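Glutathione synthetase-like effector 30 (Gpa-GSS30-apo) (PDB 5OET) is a plant-parasitic nematode effector related to glutathione synthetase, the ATP-dependent ligase that joins gamma-glutamylcysteine to glycine, and has probably taken on a new role. Local coordinates at residues V107-L112 against F163-Y169; L114-A118 against Q352-T356; N296-L300 against I330-A335. All coordinates share one frame; numbering follows the deposited sequence.

Contact 1. Residues V107-L112 against F163-Y169; sequences VQKAML and FCQRADY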
loop_
_atom_site.group_PDB
_atom_site.type_symbol
_atom_site.label_atom_id
_atom_site.label_comp_id
_atom_site.label_asym_id
_atom_site.label_seq_id
_atom_site.Cartn_x
_atom_site.Cartn_y
_atom_site.Cartn_z
ATOM N N VAL A 107 -12.511 -29.020 -3.469
ATOM C CA VAL A 107 -12.510 -29.618 -4.806
ATOM C C VAL A 107 -11.379 -29.071 -5.700
ATOM O O VAL A 107 -11.133 -29.593 -6.804
ATOM C CB VAL A 107 -13.904 -29.482 -5.472
ATOM C CG1 VAL A 107 -14.153 -28.078 -6.021
ATOM C CG2 VAL A 107 -14.089 -30.535 -6.546
ATOM N N GLN A 108 -10.673 -28.042 -5.215
ATOM C CA GLN A 108 -9.639 -27.374 -6.009
ATOM C C GLN A 108 -8.524 -28.312 -6.425
ATOM O O GLN A 108 -8.108 -28.280 -7.567
ATOM C CB GLN A 108 -9.052 -26.153 -5.274
ATOM C CG GLN A 108 -8.305 -25.182 -6.190
ATOM C CD GLN A 108 -9.157 -24.664 -7.360
ATOM O OE1 GLN A 108 -8.622 -24.270 -8.394
ATOM N NE2 GLN A 108 -10.495 -24.664 -7.200
ATOM N N LYS A 109 -8.059 -29.160 -5.515
ATOM C CA LYS A 109 -7.043 -30.172 -5.856
ATOM C C LYS A 109 -7.500 -31.036 -7.058
ATOM O O LYS A 109 -6.772 -31.196 -8.043
ATOM C CB LYS A 109 -6.737 -31.038 -4.630
ATOM C CG LYS A 109 -5.474 -31.873 -4.711
ATOM C CD LYS A 109 -5.512 -33.018 -3.699
ATOM C CE LYS A 109 -4.416 -34.050 -3.941
ATOM N NZ LYS A 109 -3.053 -33.525 -3.616
ATOM N N ALA A 110 -8.725 -31.551 -6.976
ATOM C CA ALA A 110 -9.339 -32.323 -8.066
ATOM C C ALA A 110 -9.454 -31.530 -9.362
ATOM O O ALA A 110 -9.246 -32.053 -10.459
ATOM C CB ALA A 110 -10.722 -32.792 -7.647
ATOM N N MET A 111 -9.814 -30.268 -9.226
ATOM C CA MET A 111 -10.034 -29.405 -10.376
ATOM C C MET A 111 -8.721 -29.130 -11.146
ATOM O O MET A 111 -8.695 -29.167 -12.381
ATOM C CB MET A 111 -10.689 -28.099 -9.934
ATOM C CG MET A 111 -11.641 -27.553 -10.973
ATOM S SD MET A 111 -13.261 -28.306 -10.811
ATOM C CE MET A 111 -13.768 -28.275 -12.551
ATOM N N LEU A 112 -7.628 -28.884 -10.422
ATOM C CA LEU A 112 -6.315 -28.762 -11.065
ATOM C C LEU A 112 -5.914 -30.076 -11.737
ATOM O O LEU A 112 -5.507 -30.082 -12.888
ATOM C CB LEU A 112 -5.246 -28.340 -10.059
ATOM C CG LEU A 112 -5.393 -26.976 -9.384
ATOM C CD1 LEU A 112 -4.341 -26.778 -8.302
ATOM C CD2 LEU A 112 -5.299 -25.880 -10.418
ATOM N N PHE A 163 1.288 -24.422 -13.265
ATOM C CA PHE A 163 -0.111 -24.354 -13.649
ATOM C C PHE A 163 -0.921 -23.805 -12.489
ATOM O O PHE A 163 -1.081 -24.482 -11.479
ATOM C CB PHE A 163 -0.553 -25.747 -14.084
ATOM C CG PHE A 163 -2.026 -25.900 -14.251
ATOM C CD1 PHE A 163 -2.787 -24.917 -14.881
ATOM C CD2 PHE A 163 -2.661 -27.053 -13.791
ATOM C CE1 PHE A 163 -4.158 -25.072 -15.027
ATOM C CE2 PHE A 163 -4.026 -27.222 -13.934
ATOM C CZ PHE A 163 -4.778 -26.236 -14.549
ATOM N N CYS A 164 -1.369 -22.558 -12.629
ATOM C CA CYS A 164 -2.151 -21.860 -11.610
ATOM C C CYS A 164 -3.551 -21.630 -12.187
ATOM O O CYS A 164 -3.700 -21.242 -13.347
ATOM C CB CYS A 164 -1.503 -20.516 -11.207
ATOM S SG CYS A 164 -0.013 -20.569 -10.132
ATOM N N GLN A 165 -4.568 -21.876 -11.357
ATOM C CA GLN A 165 -5.964 -21.824 -11.774
ATOM C C GLN A 165 -6.762 -21.015 -10.783
ATOM O O GLN A 165 -6.437 -20.999 -9.607
ATOM C CB GLN A 165 -6.520 -23.236 -11.853
ATOM C CG GLN A 165 -7.697 -23.463 -12.793
ATOM C CD GLN A 165 -8.210 -24.892 -12.712
ATOM O OE1 GLN A 165 -8.642 -25.336 -11.658
ATOM N NE2 GLN A 165 -8.150 -25.625 -13.823
ATOM N N ARG A 166 -7.773 -20.307 -11.288
ATOM C CA ARG A 166 -8.835 -19.731 -10.465
ATOM C C ARG A 166 -10.150 -20.300 -10.970
ATOM O O ARG A 166 -10.521 -20.055 -12.103
ATOM C CB ARG A 166 -8.836 -18.195 -10.525
ATOM C CG ARG A 166 -9.457 -17.546 -9.272
ATOM C CD ARG A 166 -9.613 -16.033 -9.382
ATOM N NE ARG A 166 -10.569 -15.669 -10.435
ATOM C CZ ARG A 166 -10.406 -14.740 -11.386
ATOM N NH1 ARG A 166 -9.298 -13.984 -11.468
ATOM N NH2 ARG A 166 -11.372 -14.569 -12.280
ATOM N N ALA A 167 -10.822 -21.088 -10.137
ATOM C CA ALA A 167 -12.181 -21.591 -10.409
ATOM C C ALA A 167 -13.169 -20.647 -9.752
ATOM O O ALA A 167 -13.007 -20.343 -8.572
ATOM C CB ALA A 167 -12.353 -22.983 -9.825
ATOM N N ASP A 168 -14.175 -20.186 -10.493
ATOM C CA ASP A 168 -15.209 -19.307 -9.958
ATOM C C ASP A 168 -16.541 -20.048 -9.670
ATOM O O ASP A 168 -16.958 -20.920 -10.415
ATOM C CB ASP A 168 -15.417 -18.122 -10.899
ATOM C CG ASP A 168 -14.177 -17.212 -10.987
ATOM O OD1 ASP A 168 -13.276 -17.306 -10.125
ATOM O OD2 ASP A 168 -14.081 -16.400 -11.928
ATOM N N TYR A 169 -17.190 -19.685 -8.567
ATOM C CA TYR A 169 -18.421 -20.311 -8.118
ATOM C C TYR A 169 -19.504 -19.297 -7.734
ATOM O O TYR A 169 -19.209 -18.171 -7.349
ATOM C CB TYR A 169 -18.120 -21.211 -6.931
ATOM C CG TYR A 169 -17.131 -22.330 -7.246
ATOM C CD1 TYR A 169 -15.777 -22.124 -7.118
ATOM C CD2 TYR A 169 -17.572 -23.611 -7.648
ATOM C CE1 TYR A 169 -14.877 -23.140 -7.380
ATOM C CE2 TYR A 169 -16.678 -24.637 -7.914
ATOM C CZ TYR A 169 -15.326 -24.399 -7.781
ATOM O OH TYR A 169 -14.386 -25.375 -8.041
#
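Tyr169 OH lies among three side chains of the helix segment 107-112. Val107 CG1 comes closest, 3.4 Å from Tyr169 OH. Gln108 NE2 is 4.0 Å from the same oxygen, and Met111 SD lies a little farther. None of these is a hydrogen bond. The hydroxyl instead bonds to Gln183 NE2 on the neighbouring strand 179-188. The Gln108 amide stands nearly upright to the tyrosine ring, with their planes 85° apart.

Gln108 reaches the strand by a bend. Its CG is anti to the backbone N (chi1 -162°), and the chain then turns at chi2. This sets NE2 3.6 Å from Ala167 CB. The amide oxygen, Gln108 OE1, faces Gln165 OE1 at 3.4 Å. Both are acceptors, so no bond forms between them. Gln165 NE2 has its own partner in His347.

Segment 163-169 belongs to strand 160-173, which is paired antiparallel with 179-188 and with 469-484. Helix 98-119 packs on one side of this sheet. The chain belongs with the eukaryotic glutathione synthetases, which are ATP-grasp enzymes. The short axes run at 124° and pass 9.7 Å apart. Alternate residues Phe163, Gln165, Ala167 and Tyr169 point their side chains to the helix. Cys164 and Arg166 point away, and Cys164 is in a disulfide with Cys480.

At the other end of the contact, Leu112 lies alongside Gln165, running in the opposite direction. Leu112 CD2 is 3.8 Å from Gln165 CD and 4.0 Å from Phe163 CE2. The carbonyl Leu112 O meets the edge of the phenylalanine ring near its plane, 3.4 Å from Phe163 CE2. The Phe163 ring also touches Tyr115 and Phe116, one turn further along the helix.

Contact 2. Residues L114-A118 against Q352-T356; sequences LYFRA and QQVFT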
loop_
_atom_site.group_PDB
_atom_site.type_symbol
_atom_site.label_atom_id
_atom_site.label_comp_id
_atom_site.label_asym_id
_atom_site.label_seq_id
_atom_site.Cartn_x
_atom_site.Cartn_y
_atom_site.Cartn_z
ATOM N N LEU A 114 -7.699 -32.489 -13.006
ATOM C CA LEU A 114 -8.464 -32.773 -14.239
ATOM C C LEU A 114 -7.966 -31.968 -15.449
ATOM O O LEU A 114 -7.793 -32.508 -16.518
ATOM C CB LEU A 114 -9.944 -32.492 -14.013
ATOM C CG LEU A 114 -10.852 -32.470 -15.237
ATOM C CD1 LEU A 114 -10.837 -33.815 -15.931
ATOM C CD2 LEU A 114 -12.269 -32.097 -14.856
ATOM N N TYR A 115 -7.778 -30.665 -15.284
ATOM C CA TYR A 115 -7.341 -29.819 -16.380
ATOM C C TYR A 115 -5.865 -30.038 -16.718
ATOM O O TYR A 115 -5.476 -29.920 -17.879
ATOM C CB TYR A 115 -7.617 -28.345 -16.069
ATOM C CG TYR A 115 -9.062 -28.000 -16.228
ATOM C CD1 TYR A 115 -9.584 -27.704 -17.467
ATOM C CD2 TYR A 115 -9.912 -27.999 -15.140
ATOM C CE1 TYR A 115 -10.925 -27.406 -17.620
ATOM C CE2 TYR A 115 -11.258 -27.707 -15.272
ATOM C CZ TYR A 115 -11.759 -27.409 -16.511
ATOM O OH TYR A 115 -13.090 -27.122 -16.611
ATOM N N PHE A 116 -5.049 -30.371 -15.719
ATOM C CA PHE A 116 -3.659 -30.721 -15.964
ATOM C C PHE A 116 -3.542 -31.953 -16.846
ATOM O O PHE A 116 -2.824 -31.937 -17.817
ATOM C CB PHE A 116 -2.913 -30.944 -14.648
ATOM C CG PHE A 116 -1.497 -31.396 -14.836
ATOM C CD1 PHE A 116 -0.613 -30.608 -15.543
ATOM C CD2 PHE A 116 -1.057 -32.618 -14.339
ATOM C CE1 PHE A 116 0.693 -31.022 -15.752
ATOM C CE2 PHE A 116 0.245 -33.028 -14.519
ATOM C CZ PHE A 116 1.122 -32.232 -15.234
ATOM N N ARG A 117 -4.269 -33.004 -16.501
ATOM C CA ARG A 117 -4.248 -34.284 -17.225
ATOM C C ARG A 117 -4.888 -34.218 -18.604
ATOM O O ARG A 117 -4.422 -34.862 -19.538
ATOM C CB ARG A 117 -4.927 -35.359 -16.393
ATOM C CG ARG A 117 -4.132 -35.728 -15.159
ATOM C CD ARG A 117 -4.900 -36.668 -14.233
ATOM N NE ARG A 117 -4.239 -36.802 -12.939
ATOM C CZ ARG A 117 -4.655 -37.574 -11.931
ATOM N NH1 ARG A 117 -5.757 -38.314 -12.038
ATOM N NH2 ARG A 117 -3.956 -37.604 -10.793
ATOM N N ALA A 118 -5.956 -33.446 -18.730
ATOM C CA ALA A 118 -6.508 -33.114 -20.043
ATOM C C ALA A 118 -5.515 -32.351 -20.919
ATOM O O ALA A 118 -5.478 -32.552 -22.120
ATOM C CB ALA A 118 -7.766 -32.298 -19.885
ATOM N N GLN A 352 -15.049 -26.881 -21.061
ATOM C CA GLN A 352 -15.739 -26.888 -19.786
ATOM C C GLN A 352 -17.115 -27.509 -19.962
ATOM O O GLN A 352 -17.559 -28.312 -19.144
ATOM C CB GLN A 352 -15.826 -25.468 -19.242
ATOM C CG GLN A 352 -14.459 -24.884 -18.877
ATOM C CD GLN A 352 -14.521 -23.408 -18.546
ATOM O OE1 GLN A 352 -15.291 -22.985 -17.691
ATOM N NE2 GLN A 352 -13.696 -22.615 -19.216
ATOM N N GLN A 353 -17.765 -27.155 -21.063
ATOM C CA GLN A 353 -19.040 -27.747 -21.445
ATOM C C GLN A 353 -18.875 -29.220 -21.801
ATOM O O GLN A 353 -19.724 -30.029 -21.445
ATOM C CB GLN A 353 -19.671 -26.952 -22.601
ATOM C CG GLN A 353 -21.026 -27.450 -23.090
ATOM C CD GLN A 353 -20.958 -28.185 -24.415
ATOM O OE1 GLN A 353 -20.326 -27.721 -25.360
ATOM N NE2 GLN A 353 -21.615 -29.335 -24.492
ATOM N N VAL A 354 -17.788 -29.574 -22.485
ATOM C CA VAL A 354 -17.496 -30.987 -22.792
ATOM C C VAL A 354 -17.290 -31.828 -21.527
ATOM O O VAL A 354 -17.682 -32.976 -21.511
ATOM C CB VAL A 354 -16.318 -31.151 -23.795
ATOM C CG1 VAL A 354 -15.860 -32.610 -23.909
ATOM C CG2 VAL A 354 -16.711 -30.635 -25.180
ATOM N N PHE A 355 -16.721 -31.265 -20.468
ATOM C CA PHE A 355 -16.549 -32.017 -19.209
ATOM C C PHE A 355 -17.854 -32.345 -18.472
ATOM O O PHE A 355 -17.840 -33.176 -17.576
ATOM C CB PHE A 355 -15.585 -31.297 -18.243
ATOM C CG PHE A 355 -14.129 -31.451 -18.610
ATOM C CD1 PHE A 355 -13.585 -32.698 -18.846
ATOM C CD2 PHE A 355 -13.309 -30.354 -18.713
ATOM C CE1 PHE A 355 -12.260 -32.835 -19.178
ATOM C CE2 PHE A 355 -11.970 -30.491 -19.043
ATOM C CZ PHE A 355 -11.445 -31.729 -19.276
ATOM N N THR A 356 -18.959 -31.686 -18.833
ATOM C CA THR A 356 -20.280 -31.968 -18.258
ATOM C C THR A 356 -20.998 -33.157 -18.880
ATOM O O THR A 356 -21.993 -33.608 -18.341
ATOM C CB THR A 356 -21.214 -30.733 -18.310
ATOM O OG1 THR A 356 -21.614 -30.442 -19.662
ATOM C CG2 THR A 356 -20.532 -29.526 -17.673
#
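The Phe355 ring has Leu114 over one face, and Ala118 and Tyr115 at its edges. Leu114 CD2 stands over the ring centre in a CH-pi contact, 4.2 Å from the Phe355 centroid and 7° off the normal. The other methyl, Leu114 CD1, reaches the rim at 3.7 Å from Phe355 CE1. Ala118 CB lies in the ring plane, 3.8 Å from Phe355 CZ.

Tyr115 and Phe355 form a T-shaped pair. Phe355 turns its edge to the face of Tyr115. The centroids are 5.2 Å apart and the planes meet at 84°. The nearest carbons are Tyr115 CE1 and Phe355 CE2, at 3.6 Å. Leu114 thus meets the face of the phenylalanine and Tyr115 its edge, both from the same helix.

Phe355 packs on one side of helix 98-119. Leu114 and Tyr115 are neighbours on this helix, and Ala118 follows about one turn after Leu114. Gln352 lies on helix 349-354, and Phe355 is close to its C-terminal end. The contact joins two regions of the synthetase-like fold that are more than 230 residues apart in sequence.

Gln352 meets the hydroxyl end of the tyrosine, approaching its ring obliquely. With CG anti to its carbonyl carbon (chi1 -66°), its aliphatic part comes to the phenol end, and Gln352 CG is 3.5 Å from Tyr115 OH. The two side chains cross at about a right angle. The Gln352 amide goes on to bond Glu185 through NE2.

Contact 3. Residues N296-L300 against I330-A335; sequences NNFSL and IDHSTA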
loop_
_atom_site.group_PDB
_atom_site.type_symbol
_atom_site.label_atom_id
_atom_site.label_comp_id
_atom_site.label_asym_id
_atom_site.label_seq_id
_atom_site.Cartn_x
_atom_site.Cartn_y
_atom_site.Cartn_z
ATOM N N ASN A 296 21.468 -23.903 -29.618
ATOM C CA ASN A 296 22.020 -25.197 -29.189
ATOM C C ASN A 296 21.282 -25.780 -28.004
ATOM O O ASN A 296 20.887 -26.929 -28.054
ATOM C CB ASN A 296 23.488 -25.026 -28.795
ATOM C CG ASN A 296 24.322 -24.491 -29.917
ATOM O OD1 ASN A 296 24.557 -25.175 -30.911
ATOM N ND2 ASN A 296 24.773 -23.262 -29.767
ATOM N N ASN A 297 21.154 -24.984 -26.937
ATOM C CA ASN A 297 20.362 -25.307 -25.745
ATOM C C ASN A 297 18.858 -25.274 -25.988
ATOM O O ASN A 297 18.113 -25.976 -25.308
ATOM C CB ASN A 297 20.544 -24.217 -24.684
ATOM C CG ASN A 297 21.862 -24.266 -23.999
ATOM O OD1 ASN A 297 22.829 -24.872 -24.479
ATOM N ND2 ASN A 297 21.931 -23.588 -22.862
ATOM N N PHE A 298 18.422 -24.376 -26.878
ATOM C CA PHE A 298 17.046 -23.907 -26.952
ATOM C C PHE A 298 16.590 -23.221 -25.675
ATOM O O PHE A 298 15.387 -23.156 -25.395
ATOM C CB PHE A 298 16.083 -25.015 -27.366
ATOM C CG PHE A 298 16.415 -25.610 -28.686
ATOM C CD1 PHE A 298 16.290 -24.850 -29.855
ATOM C CD2 PHE A 298 16.891 -26.907 -28.780
ATOM C CE1 PHE A 298 16.614 -25.386 -31.093
ATOM C CE2 PHE A 298 17.189 -27.459 -30.017
ATOM C CZ PHE A 298 17.064 -26.692 -31.173
ATOM N N SER A 299 17.529 -22.642 -24.933
ATOM C CA SER A 299 17.187 -21.923 -23.720
ATOM C C SER A 299 16.914 -20.478 -24.092
ATOM O O SER A 299 17.448 -19.971 -25.066
ATOM C CB SER A 299 18.261 -22.075 -22.634
ATOM O OG SER A 299 19.436 -21.385 -22.942
ATOM N N LEU A 300 16.035 -19.841 -23.324
ATOM C CA LEU A 300 15.623 -18.471 -23.558
ATOM C C LEU A 300 16.590 -17.577 -22.814
ATOM O O LEU A 300 16.794 -17.762 -21.608
ATOM C CB LEU A 300 14.196 -18.256 -23.044
ATOM C CG LEU A 300 13.521 -16.908 -23.305
ATOM C CD1 LEU A 300 13.156 -16.741 -24.766
ATOM C CD2 LEU A 300 12.275 -16.808 -22.428
ATOM N N ILE A 330 9.127 -18.240 -27.206
ATOM C CA ILE A 330 9.251 -18.496 -25.761
ATOM C C ILE A 330 8.671 -19.874 -25.381
ATOM O O ILE A 330 9.252 -20.596 -24.574
ATOM C CB ILE A 330 8.541 -17.407 -24.922
ATOM C CG1 ILE A 330 9.222 -16.051 -25.108
ATOM C CG2 ILE A 330 8.522 -17.774 -23.441
ATOM C CD1 ILE A 330 8.318 -14.881 -24.780
ATOM N N ASP A 331 7.513 -20.215 -25.940
ATOM C CA ASP A 331 6.828 -21.471 -25.613
ATOM C C ASP A 331 7.632 -22.713 -26.018
ATOM O O ASP A 331 7.591 -23.723 -25.314
ATOM C CB ASP A 331 5.423 -21.521 -26.245
ATOM C CG ASP A 331 4.433 -22.323 -25.403
ATOM O OD1 ASP A 331 4.380 -23.565 -25.533
ATOM O OD2 ASP A 331 3.711 -21.695 -24.597
ATOM N N HIS A 332 8.353 -22.627 -27.139
ATOM C CA HIS A 332 9.225 -23.709 -27.609
ATOM C C HIS A 332 10.681 -23.408 -27.202
ATOM O O HIS A 332 11.547 -23.139 -28.022
ATOM C CB HIS A 332 9.054 -23.902 -29.123
ATOM C CG HIS A 332 9.373 -25.286 -29.593
ATOM N ND1 HIS A 332 9.992 -25.556 -30.799
ATOM C CD2 HIS A 332 9.100 -26.491 -29.035
ATOM C CE1 HIS A 332 10.060 -26.866 -30.971
ATOM N NE2 HIS A 332 9.557 -27.456 -29.900
ATOM N N SER A 333 10.918 -23.439 -25.899
ATOM C CA SER A 333 12.219 -23.167 -25.318
ATOM C C SER A 333 12.259 -23.850 -23.969
ATOM O O SER A 333 11.226 -24.309 -23.496
ATOM C CB SER A 333 12.416 -21.672 -25.113
ATOM O OG SER A 333 11.737 -21.242 -23.947
ATOM N N THR A 334 13.418 -23.868 -23.318
ATOM C CA THR A 334 13.536 -24.610 -22.078
ATOM C C THR A 334 12.965 -23.896 -20.846
ATOM O O THR A 334 12.885 -24.507 -19.785
ATOM C CB THR A 334 14.973 -25.042 -21.804
ATOM O OG1 THR A 334 15.786 -23.895 -21.521
ATOM C CG2 THR A 334 15.511 -25.850 -23.013
ATOM N N ALA A 335 12.562 -22.631 -20.957
ATOM C CA ALA A 335 11.984 -21.933 -19.812
ATOM C C ALA A 335 10.677 -22.599 -19.382
ATOM O O ALA A 335 9.922 -23.105 -20.219
ATOM C CB ALA A 335 11.745 -20.461 -20.133
#
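Leu300 reaches across to Ile330, Ser333 and Ala335. Its CB passes the hydroxyl of Ser333, with Leu300 CB 4.0 Å from Ser333 OG. CG lies anti to the backbone N (chi1 -175°), which sends both methyls to the helix end. Leu300 CD1 meets Ile330 CG1 at 4.0 Å. Leu300 CD2 packs on Ile330 CG2, also at 4.0 Å, and on Ala335 CB at 4.3 Å. Leu300, Ile330 and Ala335 all touch Val311 of strand 306-314.

The polar part of the contact is made by backbone. Thr334 N donates to Phe298 O at 2.9 Å, with an N-H...O angle of 142°. The donor is tilted 31° from the carbonyl plane. Phe298 adopts a left-handed backbone conformation. Thr334 CG2 touches Asn297 O at 3.5 Å, and Thr334 OG1 lies against Ser299 CA and CB.

Ser333 OG turns back to Ile330 O, donating at 2.6 Å. It thus bonds a carbonyl in the last turn of helix 325-331, just after which His332 leaves helical geometry. Asp331 O and Ala335 O are both bonded by Lys337 NZ.

Between the loop 296-299, with the start of strand 300-302, and the helix end there is no charged pair. The directional hold falls on the backbone carbonyl of Phe298 and does not use its side chain, while Leu300 supplies the apolar packing.

Contacts 1 and 2 share helix 98-119 and touch each other, with centres about 11 Å apart. Tyr115 belongs to contact 2 and also packs on Gln165 and Phe163 of contact 1. Both are buried and lack hydrogen bonds across the segments. Contact 1 mixes apolar and amide groups; contact 2 is mainly aromatic. Contact 3 lies about 28 Å from either one, centre to centre, farther from the chain centre. It joins a loop and the start of strand 300-302 to a helix end beside the six-stranded sheet. Most of its touching residues are buried, but Asn297 is exposed and Phe298 and Thr334 partly so. It relies on a backbone bond as well as aliphatic packing.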